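PDB 3EEY: putative rRNA methylase from Clostridium thermocellum ATCC 27405, which binds S-adenosylmethionine and probably works as a methyltransferase, perhaps one that modifies ribosomal RNA. Local coordinates for residues Asn35-Leu40 against Val76-Asp81; Gln84-Tyr89 against Val97-Gly102; Asp14-Phe19 against Ala41-Glu46. One frame throughout, in Å; residues are numbered along the deposited sequence.

Interaction 1. Residues Asn35-Leu40 against Val76-Asp81. With SAM (S-adenosylmethionine), chain K.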
loop_
_atom_site.group_PDB
_atom_site.type_symbol
_atom_site.label_atom_id
_atom_site.label_comp_id
_atom_site.label_asym_id
_atom_site.label_seq_id
_atom_site.Cartn_x
_atom_site.Cartn_y
_atom_site.Cartn_z
ATOM N N ASN A 35 -17.486 -9.507 -11.526
ATOM C CA ASN A 35 -17.540 -8.421 -10.540
ATOM C C ASN A 35 -16.639 -7.230 -10.870
ATOM O O ASN A 35 -17.103 -6.086 -10.890
ATOM C CB ASN A 35 -17.216 -8.957 -9.146
ATOM C CG ASN A 35 -18.182 -10.026 -8.693
ATOM O OD1 ASN A 35 -19.372 -9.765 -8.508
ATOM N ND2 ASN A 35 -17.674 -11.241 -8.509
ATOM N N ASP A 36 -15.363 -7.509 -11.142
ATOM C CA ASP A 36 -14.411 -6.487 -11.595
ATOM C C ASP A 36 -14.754 -5.915 -12.973
ATOM O O ASP A 36 -14.503 -4.742 -13.228
ATOM C CB ASP A 36 -12.982 -7.033 -11.609
ATOM C CG ASP A 36 -12.428 -7.293 -10.215
ATOM O OD1 ASP A 36 -13.064 -6.904 -9.220
ATOM O OD2 ASP A 36 -11.335 -7.885 -10.117
ATOM N N THR A 37 -15.315 -6.751 -13.852
ATOM C CA THR A 37 -15.748 -6.319 -15.185
ATOM C C THR A 37 -16.861 -5.274 -15.081
ATOM O O THR A 37 -16.801 -4.242 -15.746
ATOM C CB THR A 37 -16.242 -7.498 -16.068
ATOM O OG1 THR A 37 -15.560 -8.708 -15.717
ATOM C CG2 THR A 37 -16.019 -7.184 -17.549
ATOM N N ALA A 38 -17.853 -5.550 -14.232
ATOM C CA ALA A 38 -18.963 -4.627 -13.962
ATOM C C ALA A 38 -18.460 -3.331 -13.344
ATOM O O ALA A 38 -18.873 -2.232 -13.741
ATOM C CB ALA A 38 -19.998 -5.282 -13.052
ATOM N N PHE A 39 -17.563 -3.484 -12.373
ATOM C CA PHE A 39 -16.879 -2.371 -11.717
ATOM C C PHE A 39 -16.138 -1.463 -12.716
ATOM O O PHE A 39 -16.280 -0.242 -12.668
ATOM C CB PHE A 39 -15.918 -2.909 -10.643
ATOM C CG PHE A 39 -14.923 -1.902 -10.151
ATOM C CD1 PHE A 39 -15.325 -0.830 -9.372
ATOM C CD2 PHE A 39 -13.574 -2.033 -10.453
ATOM C CE1 PHE A 39 -14.406 0.104 -8.913
ATOM C CE2 PHE A 39 -12.653 -1.110 -9.994
ATOM C CZ PHE A 39 -13.069 -0.036 -9.226
ATOM N N LEU A 40 -15.360 -2.068 -13.609
ATOM C CA LEU A 40 -14.660 -1.329 -14.664
ATOM C C LEU A 40 -15.611 -0.654 -15.657
ATOM O O LEU A 40 -15.365 0.478 -16.094
ATOM C CB LEU A 40 -13.682 -2.242 -15.406
ATOM C CG LEU A 40 -12.371 -2.621 -14.716
ATOM C CD1 LEU A 40 -11.679 -3.752 -15.460
ATOM C CD2 LEU A 40 -11.437 -1.427 -14.564
ATOM N N VAL A 76 -18.682 -3.473 -23.116
ATOM C CA VAL A 76 -17.778 -4.589 -22.799
ATOM C C VAL A 76 -17.597 -5.578 -23.961
ATOM O O VAL A 76 -18.572 -6.077 -24.518
ATOM C CB VAL A 76 -18.245 -5.351 -21.526
ATOM C CG1 VAL A 76 -17.240 -6.420 -21.127
ATOM C CG2 VAL A 76 -18.465 -4.384 -20.371
ATOM N N THR A 77 -16.342 -5.853 -24.315
ATOM C CA THR A 77 -16.001 -6.908 -25.269
ATOM C C THR A 77 -15.442 -8.126 -24.522
ATOM O O THR A 77 -14.324 -8.097 -23.999
ATOM C CB THR A 77 -14.972 -6.416 -26.312
ATOM O OG1 THR A 77 -15.456 -5.226 -26.940
ATOM C CG2 THR A 77 -14.715 -7.468 -27.365
ATOM N N LEU A 78 -16.233 -9.192 -24.467
ATOM C CA LEU A 78 -15.821 -10.420 -23.791
ATOM C C LEU A 78 -15.162 -11.386 -24.761
ATOM O O LEU A 78 -15.716 -11.697 -25.818
ATOM C CB LEU A 78 -17.008 -11.094 -23.096
ATOM C CG LEU A 78 -17.627 -10.374 -21.892
ATOM C CD1 LEU A 78 -18.835 -11.139 -21.384
ATOM C CD2 LEU A 78 -16.611 -10.178 -20.779
ATOM N N ILE A 79 -13.975 -11.856 -24.385
ATOM C CA ILE A 79 -13.139 -12.686 -25.245
ATOM C C ILE A 79 -12.832 -13.994 -24.530
ATOM O O ILE A 79 -12.321 -13.988 -23.411
ATOM C CB ILE A 79 -11.831 -11.942 -25.624
ATOM C CG1 ILE A 79 -12.145 -10.758 -26.550
ATOM C CG2 ILE A 79 -10.849 -12.872 -26.298
ATOM C CD1 ILE A 79 -11.277 -9.550 -26.324
ATOM N N LYS A 80 -13.172 -15.115 -25.164
ATOM C CA LYS A 80 -12.837 -16.414 -24.611
ATOM C C LYS A 80 -11.457 -16.843 -25.116
ATOM O O LYS A 80 -11.321 -17.697 -25.999
ATOM C CB LYS A 80 -13.907 -17.464 -24.924
ATOM C CG LYS A 80 -13.817 -18.702 -24.033
ATOM C CD LYS A 80 -14.089 -19.970 -24.821
ATOM C CE LYS A 80 -13.640 -21.196 -24.053
ATOM N NZ LYS A 80 -13.778 -22.438 -24.861
ATOM N N ASP A 81 -10.437 -16.214 -24.549
ATOM C CA ASP A 81 -9.047 -16.560 -24.811
ATOM C C ASP A 81 -8.236 -16.228 -23.564
ATOM O O ASP A 81 -8.700 -15.499 -22.687
ATOM C CB ASP A 81 -8.522 -15.777 -26.020
ATOM C CG ASP A 81 -7.307 -16.429 -26.680
ATOM O OD1 ASP A 81 -6.816 -17.474 -26.193
ATOM O OD2 ASP A 81 -6.843 -15.879 -27.700
HETATM N N SAM K . -12.223 -11.076 -10.943
HETATM C CA SAM K . -12.926 -12.395 -10.857
HETATM C C SAM K . -14.333 -12.261 -10.270
HETATM O O SAM K . -14.942 -13.226 -9.794
HETATM O OXT SAM K . -14.902 -11.170 -10.275
HETATM C CB SAM K . -12.073 -13.408 -10.103
HETATM C CG SAM K . -11.053 -14.098 -11.003
HETATM S SD SAM K . -10.717 -15.818 -10.538
HETATM C CE SAM K . -9.741 -15.565 -9.030
HETATM C "C5'" SAM K . -9.472 -16.256 -11.782
HETATM C "C4'" SAM K . -10.115 -16.393 -13.165
HETATM O "O4'" SAM K . -9.139 -16.349 -14.190
HETATM C "C3'" SAM K . -10.875 -17.708 -13.326
HETATM O "O3'" SAM K . -12.175 -17.417 -13.787
HETATM C "C2'" SAM K . -10.089 -18.487 -14.362
HETATM O "O2'" SAM K . -10.907 -19.294 -15.189
HETATM C "C1'" SAM K . -9.417 -17.361 -15.139
HETATM N N9 SAM K . -8.191 -17.774 -15.849
HETATM C C8 SAM K . -7.348 -18.825 -15.573
HETATM N N7 SAM K . -6.353 -18.826 -16.494
HETATM C C5 SAM K . -6.556 -17.792 -17.347
HETATM C C6 SAM K . -5.868 -17.325 -18.462
HETATM N N6 SAM K . -4.754 -17.909 -18.896
HETATM N N1 SAM K . -6.359 -16.228 -19.134
HETATM C C2 SAM K . -7.510 -15.585 -18.733
HETATM N N3 SAM K . -8.176 -16.047 -17.626
HETATM C C4 SAM K . -7.712 -17.129 -16.951
#

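Interaction 2. Residues Gln84-Tyr89 against Val97-Gly102. With SAM (S-adenosylmethionine), chain K.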
loop_
_atom_site.group_PDB
_atom_site.type_symbol
_atom_site.label_atom_id
_atom_site.label_comp_id
_atom_site.label_asym_id
_atom_site.label_seq_id
_atom_site.Cartn_x
_atom_site.Cartn_y
_atom_site.Cartn_z
ATOM N N GLN A 84 -2.803 -13.948 -21.721
ATOM C CA GLN A 84 -1.489 -13.935 -22.379
ATOM C C GLN A 84 -1.558 -13.541 -23.860
ATOM O O GLN A 84 -0.553 -13.149 -24.444
ATOM C CB GLN A 84 -0.779 -15.287 -22.211
ATOM C CG GLN A 84 -1.400 -16.464 -22.954
ATOM C CD GLN A 84 -2.442 -17.208 -22.135
ATOM O OE1 GLN A 84 -3.038 -16.658 -21.209
ATOM N NE2 GLN A 84 -2.670 -18.464 -22.483
ATOM N N ASN A 85 -2.753 -13.624 -24.446
ATOM C CA ASN A 85 -2.970 -13.287 -25.849
ATOM C C ASN A 85 -3.709 -11.965 -26.041
ATOM O O ASN A 85 -4.289 -11.742 -27.105
ATOM C CB ASN A 85 -3.758 -14.402 -26.548
ATOM C CG ASN A 85 -3.062 -15.748 -26.497
ATOM O OD1 ASN A 85 -1.866 -15.862 -26.776
ATOM N ND2 ASN A 85 -3.820 -16.787 -26.161
ATOM N N MET A 86 -3.680 -11.096 -25.025
ATOM C CA MET A 86 -4.471 -9.857 -25.027
ATOM C C MET A 86 -4.069 -8.867 -26.125
ATOM O O MET A 86 -4.878 -8.035 -26.547
ATOM C CB MET A 86 -4.534 -9.189 -23.626
ATOM C CG MET A 86 -3.301 -8.399 -23.169
ATOM S SD MET A 86 -3.505 -7.377 -21.681
ATOM C CE MET A 86 -3.919 -8.643 -20.482
ATOM N N ASP A 87 -2.829 -8.985 -26.599
ATOM C CA ASP A 87 -2.290 -8.115 -27.653
ATOM C C ASP A 87 -2.880 -8.387 -29.044
ATOM O O ASP A 87 -2.801 -7.538 -29.933
ATOM C CB ASP A 87 -0.759 -8.213 -27.698
ATOM C CG ASP A 87 -0.262 -9.635 -27.922
ATOM O OD1 ASP A 87 -0.891 -10.598 -27.431
ATOM O OD2 ASP A 87 0.782 -9.794 -28.583
ATOM N N LYS A 88 -3.467 -9.569 -29.220
ATOM C CA LYS A 88 -4.154 -9.940 -30.463
ATOM C C LYS A 88 -5.496 -9.221 -30.643
ATOM O O LYS A 88 -6.033 -9.165 -31.750
ATOM C CB LYS A 88 -4.382 -11.455 -30.520
ATOM C CG LYS A 88 -3.108 -12.273 -30.640
ATOM C CD LYS A 88 -3.376 -13.760 -30.579
ATOM C CE LYS A 88 -2.068 -14.523 -30.583
ATOM N NZ LYS A 88 -2.247 -15.972 -30.308
ATOM N N TYR A 89 -6.028 -8.669 -29.555
ATOM C CA TYR A 89 -7.376 -8.129 -29.560
ATOM C C TYR A 89 -7.390 -6.636 -29.294
ATOM O O TYR A 89 -8.367 -5.952 -29.599
ATOM C CB TYR A 89 -8.225 -8.854 -28.520
ATOM C CG TYR A 89 -8.299 -10.350 -28.710
ATOM C CD1 TYR A 89 -9.294 -10.925 -29.505
ATOM C CD2 TYR A 89 -7.389 -11.197 -28.077
ATOM C CE1 TYR A 89 -9.371 -12.311 -29.674
ATOM C CE2 TYR A 89 -7.456 -12.583 -28.240
ATOM C CZ TYR A 89 -8.449 -13.128 -29.042
ATOM O OH TYR A 89 -8.529 -14.490 -29.198
ATOM N N VAL A 97 -5.407 -2.329 -16.132
ATOM C CA VAL A 97 -5.621 -3.766 -16.283
ATOM C C VAL A 97 -5.772 -4.364 -14.886
ATOM O O VAL A 97 -4.994 -4.058 -13.996
ATOM C CB VAL A 97 -4.459 -4.477 -17.039
ATOM C CG1 VAL A 97 -4.850 -5.900 -17.433
ATOM C CG2 VAL A 97 -4.056 -3.722 -18.288
ATOM N N MET A 98 -6.781 -5.205 -14.694
ATOM C CA MET A 98 -6.978 -5.863 -13.414
ATOM C C MET A 98 -6.693 -7.363 -13.528
ATOM O O MET A 98 -7.240 -8.045 -14.395
ATOM C CB MET A 98 -8.390 -5.607 -12.858
ATOM C CG MET A 98 -8.740 -4.138 -12.581
ATOM S SD MET A 98 -10.394 -3.890 -11.858
ATOM C CE MET A 98 -10.119 -4.093 -10.124
ATOM N N PHE A 99 -5.815 -7.858 -12.660
ATOM C CA PHE A 99 -5.569 -9.298 -12.512
ATOM C C PHE A 99 -6.052 -9.763 -11.156
ATOM O O PHE A 99 -5.776 -9.134 -10.124
ATOM C CB PHE A 99 -4.077 -9.618 -12.622
ATOM C CG PHE A 99 -3.543 -9.549 -14.010
ATOM C CD1 PHE A 99 -3.500 -10.685 -14.806
ATOM C CD2 PHE A 99 -3.074 -8.355 -14.523
ATOM C CE1 PHE A 99 -2.996 -10.623 -16.088
ATOM C CE2 PHE A 99 -2.564 -8.283 -15.804
ATOM C CZ PHE A 99 -2.531 -9.406 -16.592
ATOM N N ASN A 100 -6.771 -10.873 -11.160
ATOM C CA ASN A 100 -7.206 -11.519 -9.935
ATOM C C ASN A 100 -6.803 -12.989 -10.024
ATOM O O ASN A 100 -7.435 -13.767 -10.728
ATOM C CB ASN A 100 -8.716 -11.349 -9.802
ATOM C CG ASN A 100 -9.170 -11.268 -8.374
ATOM O OD1 ASN A 100 -9.351 -12.288 -7.719
ATOM N ND2 ASN A 100 -9.368 -10.049 -7.879
ATOM N N LEU A 101 -5.734 -13.362 -9.328
ATOM C CA LEU A 101 -5.060 -14.638 -9.571
ATOM C C LEU A 101 -5.545 -15.783 -8.692
ATOM O O LEU A 101 -5.578 -15.664 -7.477
ATOM C CB LEU A 101 -3.545 -14.480 -9.402
ATOM C CG LEU A 101 -2.809 -13.442 -10.247
ATOM C CD1 LEU A 101 -1.314 -13.620 -10.030
ATOM C CD2 LEU A 101 -3.164 -13.610 -11.708
ATOM N N GLY A 102 -5.883 -16.902 -9.327
ATOM C CA GLY A 102 -6.357 -18.104 -8.636
ATOM C C GLY A 102 -7.377 -18.847 -9.480
ATOM O O GLY A 102 -7.342 -18.766 -10.707
HETATM N N SAM K . -12.223 -11.076 -10.943
HETATM C CA SAM K . -12.926 -12.395 -10.857
HETATM C C SAM K . -14.333 -12.261 -10.270
HETATM O O SAM K . -14.942 -13.226 -9.794
HETATM O OXT SAM K . -14.902 -11.170 -10.275
HETATM C CB SAM K . -12.073 -13.408 -10.103
HETATM C CG SAM K . -11.053 -14.098 -11.003
HETATM S SD SAM K . -10.717 -15.818 -10.538
HETATM C CE SAM K . -9.741 -15.565 -9.030
HETATM C "C5'" SAM K . -9.472 -16.256 -11.782
HETATM C "C4'" SAM K . -10.115 -16.393 -13.165
HETATM O "O4'" SAM K . -9.139 -16.349 -14.190
HETATM C "C3'" SAM K . -10.875 -17.708 -13.326
HETATM O "O3'" SAM K . -12.175 -17.417 -13.787
HETATM C "C2'" SAM K . -10.089 -18.487 -14.362
HETATM O "O2'" SAM K . -10.907 -19.294 -15.189
HETATM C "C1'" SAM K . -9.417 -17.361 -15.139
HETATM N N9 SAM K . -8.191 -17.774 -15.849
HETATM C C8 SAM K . -7.348 -18.825 -15.573
HETATM N N7 SAM K . -6.353 -18.826 -16.494
HETATM C C5 SAM K . -6.556 -17.792 -17.347
HETATM C C6 SAM K . -5.868 -17.325 -18.462
HETATM N N6 SAM K . -4.754 -17.909 -18.896
HETATM N N1 SAM K . -6.359 -16.228 -19.134
HETATM C C2 SAM K . -7.510 -15.585 -18.733
HETATM N N3 SAM K . -8.176 -16.047 -17.626
HETATM C C4 SAM K . -7.712 -17.129 -16.951
#

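Interaction 3. Residues Asp14-Phe19 against Ala41-Glu46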
loop_
_atom_site.group_PDB
_atom_site.type_symbol
_atom_site.label_atom_id
_atom_site.label_comp_id
_atom_site.label_asym_id
_atom_site.label_seq_id
_atom_site.Cartn_x
_atom_site.Cartn_y
_atom_site.Cartn_z
ATOM N N ASP A 14 -9.919 0.700 -5.124
ATOM C CA ASP A 14 -9.541 2.066 -4.752
ATOM C C ASP A 14 -8.448 2.653 -5.647
ATOM O O ASP A 14 -8.526 3.823 -6.027
ATOM C CB ASP A 14 -9.102 2.137 -3.284
ATOM C CG ASP A 14 -10.273 2.078 -2.307
ATOM O OD1 ASP A 14 -11.441 2.009 -2.740
ATOM O OD2 ASP A 14 -10.018 2.115 -1.087
ATOM N N TYR A 15 -7.442 1.835 -5.964
ATOM C CA TYR A 15 -6.374 2.213 -6.890
ATOM C C TYR A 15 -6.871 2.410 -8.317
ATOM O O TYR A 15 -6.388 3.293 -9.019
ATOM C CB TYR A 15 -5.244 1.182 -6.873
ATOM C CG TYR A 15 -4.218 1.422 -5.790
ATOM C CD1 TYR A 15 -4.226 0.670 -4.613
ATOM C CD2 TYR A 15 -3.235 2.401 -5.939
ATOM C CE1 TYR A 15 -3.287 0.891 -3.607
ATOM C CE2 TYR A 15 -2.283 2.623 -4.942
ATOM C CZ TYR A 15 -2.314 1.867 -3.779
ATOM O OH TYR A 15 -1.384 2.082 -2.782
ATOM N N ILE A 16 -7.836 1.593 -8.731
ATOM C CA ILE A 16 -8.411 1.689 -10.070
ATOM C C ILE A 16 -9.262 2.963 -10.206
ATOM O O ILE A 16 -9.151 3.670 -11.207
ATOM C CB ILE A 16 -9.196 0.384 -10.481
ATOM C CG1 ILE A 16 -8.252 -0.816 -10.677
ATOM C CG2 ILE A 16 -10.009 0.594 -11.730
ATOM C CD1 ILE A 16 -7.210 -0.691 -11.786
ATOM N N LYS A 17 -10.073 3.258 -9.189
ATOM C CA LYS A 17 -10.861 4.499 -9.116
ATOM C C LYS A 17 -10.010 5.779 -9.223
ATOM O O LYS A 17 -10.451 6.754 -9.827
ATOM C CB LYS A 17 -11.683 4.540 -7.821
ATOM C CG LYS A 17 -13.073 3.926 -7.900
ATOM C CD LYS A 17 -13.517 3.335 -6.562
ATOM C CE LYS A 17 -13.346 4.291 -5.379
ATOM N NZ LYS A 17 -14.641 4.766 -4.819
ATOM N N MET A 18 -8.804 5.757 -8.643
ATOM C CA MET A 18 -7.820 6.857 -8.734
ATOM C C MET A 18 -7.386 7.165 -10.161
ATOM O O MET A 18 -7.107 8.310 -10.503
ATOM C CB MET A 18 -6.541 6.513 -7.959
ATOM C CG MET A 18 -6.521 6.786 -6.456
ATOM S SD MET A 18 -5.021 6.077 -5.699
ATOM C CE MET A 18 -3.770 7.278 -6.154
ATOM N N PHE A 19 -7.311 6.131 -10.989
ATOM C CA PHE A 19 -6.657 6.232 -12.289
ATOM C C PHE A 19 -7.627 6.248 -13.462
ATOM O O PHE A 19 -7.363 6.883 -14.477
ATOM C CB PHE A 19 -5.679 5.071 -12.456
ATOM C CG PHE A 19 -4.371 5.267 -11.753
ATOM C CD1 PHE A 19 -3.254 5.687 -12.463
ATOM C CD2 PHE A 19 -4.237 5.014 -10.392
ATOM C CE1 PHE A 19 -2.031 5.868 -11.831
ATOM C CE2 PHE A 19 -3.019 5.194 -9.747
ATOM C CZ PHE A 19 -1.911 5.624 -10.472
ATOM N N ALA A 41 -16.702 -1.344 -15.989
ATOM C CA ALA A 41 -17.733 -0.828 -16.888
ATOM C C ALA A 41 -18.446 0.420 -16.356
ATOM O O ALA A 41 -18.750 1.341 -17.118
ATOM C CB ALA A 41 -18.736 -1.922 -17.217
ATOM N N SER A 42 -18.691 0.455 -15.048
ATOM C CA SER A 42 -19.367 1.588 -14.421
ATOM C C SER A 42 -18.481 2.824 -14.334
ATOM O O SER A 42 -18.974 3.951 -14.399
ATOM C CB SER A 42 -19.857 1.213 -13.025
ATOM O OG SER A 42 -18.757 1.024 -12.149
ATOM N N LEU A 43 -17.176 2.611 -14.186
ATOM C CA LEU A 43 -16.210 3.711 -14.104
ATOM C C LEU A 43 -15.973 4.375 -15.444
ATOM O O LEU A 43 -15.646 5.560 -15.522
ATOM C CB LEU A 43 -14.857 3.212 -13.597
ATOM C CG LEU A 43 -14.683 2.727 -12.162
ATOM C CD1 LEU A 43 -13.227 2.440 -11.973
ATOM C CD2 LEU A 43 -15.170 3.748 -11.131
ATOM N N VAL A 44 -16.135 3.594 -16.499
ATOM C CA VAL A 44 -15.669 3.973 -17.813
ATOM C C VAL A 44 -16.755 4.657 -18.658
ATOM O O VAL A 44 -16.451 5.394 -19.600
ATOM C CB VAL A 44 -15.003 2.753 -18.492
ATOM C CG1 VAL A 44 -15.935 2.040 -19.467
ATOM C CG2 VAL A 44 -13.744 3.162 -19.134
ATOM N N GLY A 45 -18.013 4.434 -18.290
ATOM C CA GLY A 45 -19.132 5.137 -18.898
ATOM C C GLY A 45 -19.528 4.640 -20.269
ATOM O O GLY A 45 -19.109 3.565 -20.696
ATOM N N GLU A 46 -20.342 5.444 -20.948
ATOM C CA GLU A 46 -20.939 5.116 -22.239
ATOM C C GLU A 46 -19.919 5.064 -23.386
ATOM O O GLU A 46 -20.003 4.201 -24.265
ATOM C CB GLU A 46 -22.035 6.142 -22.548
ATOM C CG GLU A 46 -22.896 5.843 -23.766
ATOM C CD GLU A 46 -23.529 7.094 -24.355
ATOM O OE1 GLU A 46 -23.798 7.096 -25.578
ATOM O OE2 GLU A 46 -23.750 8.072 -23.601
#

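Interaction 1. Residues Asn35-Leu40 against Val76-Asp81
Thr37 meets Val76 through methyl groups: CG2 of Thr37 lies 3.9 Å from CG1 of Val76, and the two side chains cross at about a right angle. The first torsion of Thr37, chi1 -30°, is well off a staggered value; even so, CG2 is turned to the strand, while OG1, lying beside the backbone N, is hydrogen-bonded to Asp28 OD2. Leu78 adds a looser apolar touch, its CD2 standing 4.4 Å from Thr37 CG2. Thr63 of helix 57-69 and Val50 of strand 49-53 pack on Thr37, and Leu67 on Val76; the contact is small and buried.

The two segments belong to the Rossmann-like fold of S-adenosylmethionine-dependent methyltransferases. Helix 35-44 follows the loop after strand 25-28, and strand 76-79 is the outermost strand on one side of the sheet, joined by backbone hydrogen bonds to strand 49-53.

Polar contacts gather at the start of the helix, where the carboxylate of S-adenosylmethionine sits. Asn35 ND2 donates to OXT of the ligand at 3.3 Å, with an N-H...O angle of 144°. Asn35 N reaches the same oxygen in a weak bond, also 3.3 Å long but bent to 130°. The N-terminal end of a helix would be expected to suit this negative charge. One residue on, Asp36 brings OD2 to 3.4 Å from the amino nitrogen N of the ligand, close enough for electrostatic attraction to be likely; its other oxygen, OD1, is hydrogen-bonded to His13 NE2, which would help to hold the carboxylate in place.

Interaction 2. Residues Gln84-Tyr89 against Val97-Gly102
With CG swung between the backbone N and the carbonyl carbon and the next torsion extended, the side chain of Met86 runs out from the 3-10 segment toward the strand, and the last turn, chi3 61°, turns its methyl to face both Val97 and Phe99. CE of Met86 is 4.2 Å from CG1 of Val97, and CE is likewise 4.2 Å from CZ of Phe99, which it approaches obliquely. Phe99 extends its ring from the strand so that CZ comes within range of that methyl. Ala29 packs against both Met86 and Phe99, the His83 ring meets that of Phe99, and Ala121 and Leu122 of helix 115-128 cover more of the aromatic side chain.

Gln84 starts out the same way at CG (chi1 68°), but its chain bends again at chi2, carrying the amide to the adenine of S-adenosylmethionine. There N6 of the ligand donates to Gln84 OE1 over 3.1 Å in an almost straight bond, 171° at the hydrogen.

The strand and the turn just after it serve the sulfonium part of the ligand, as expected for the fourth parallel strand of a Rossmann-like methyltransferase. Asn100 O stands 3.4 Å from the transferable methyl CE of S-adenosylmethionine, and OD1 of Asn100 is 3.6 Å from the same carbon. Gly102 O follows at 3.5 Å from C5' of the ligand. Oxygens so near carbons bonded to the sulfonium would probably feel its positive charge, while the Met86 contact itself contains no hydrogen bond and joins loop to strand through apolar packing alone.

Interaction 3. Residues Asp14-Phe19 against Ala41-Glu46
Two helices on one face of the Rossmann-like sheet, 8-19 and 35-44, come together near their C-terminal ends, and Leu43 spans the gap between them. Its side chain heads for helix 8-19, with CG lying beside the backbone N (chi1 -68°), and the two methyls divide the work. CD1 of Leu43 is 3.7 Å from CG2 of Ile16, whereas CD2 of Leu43 lies 3.9 Å from CG of Lys17. Both partners cross the leucine at about a right angle. Ile16 also presses on Ile134 and Thr136 of strand 133-139 and on Leu40, so its side chain touches both the neighbouring helix and the sheet.

Lys17 takes part through the aliphatic root of its chain. Beyond the contact the chain bends at chi3 and chi4, and the amino end leads away from Leu43. Just after Leu43 the helix finishes: Gly45 leaves helical geometry with a positive phi of 77°. Next along the chain from Lys17, Met18 and Phe19 pack against Leu3 of the second subunit.

The contact is wholly apolar, grading from the buried methyl of Ile16 to the exposed lysine, so it depends on shape and the exclusion of water, while the lysine charge is kept at the surface.

In the fold
From the N terminus, helix 8-19 supplies the first half of interaction 3, and that contact closes a loop containing strand 25-28 when the chain reaches the end of helix 35-44. Interaction 1 starts earlier on this same helix and closes only at strand 76-79, so the two loops cross. Interaction 2 follows in series, a short loop from residues 84-89 to strand 94-101. Tyr89 OH and Asp81 OD2, 2.6 Å apart, probably hydrogen-bond between interactions 1 and 2, which both touch S-adenosylmethionine. Met98 packs on Leu40 and Ile16, linking the central strand to both helices. Together the contacts tie the sheet's edge, its middle, one helical layer and the loop 84-89.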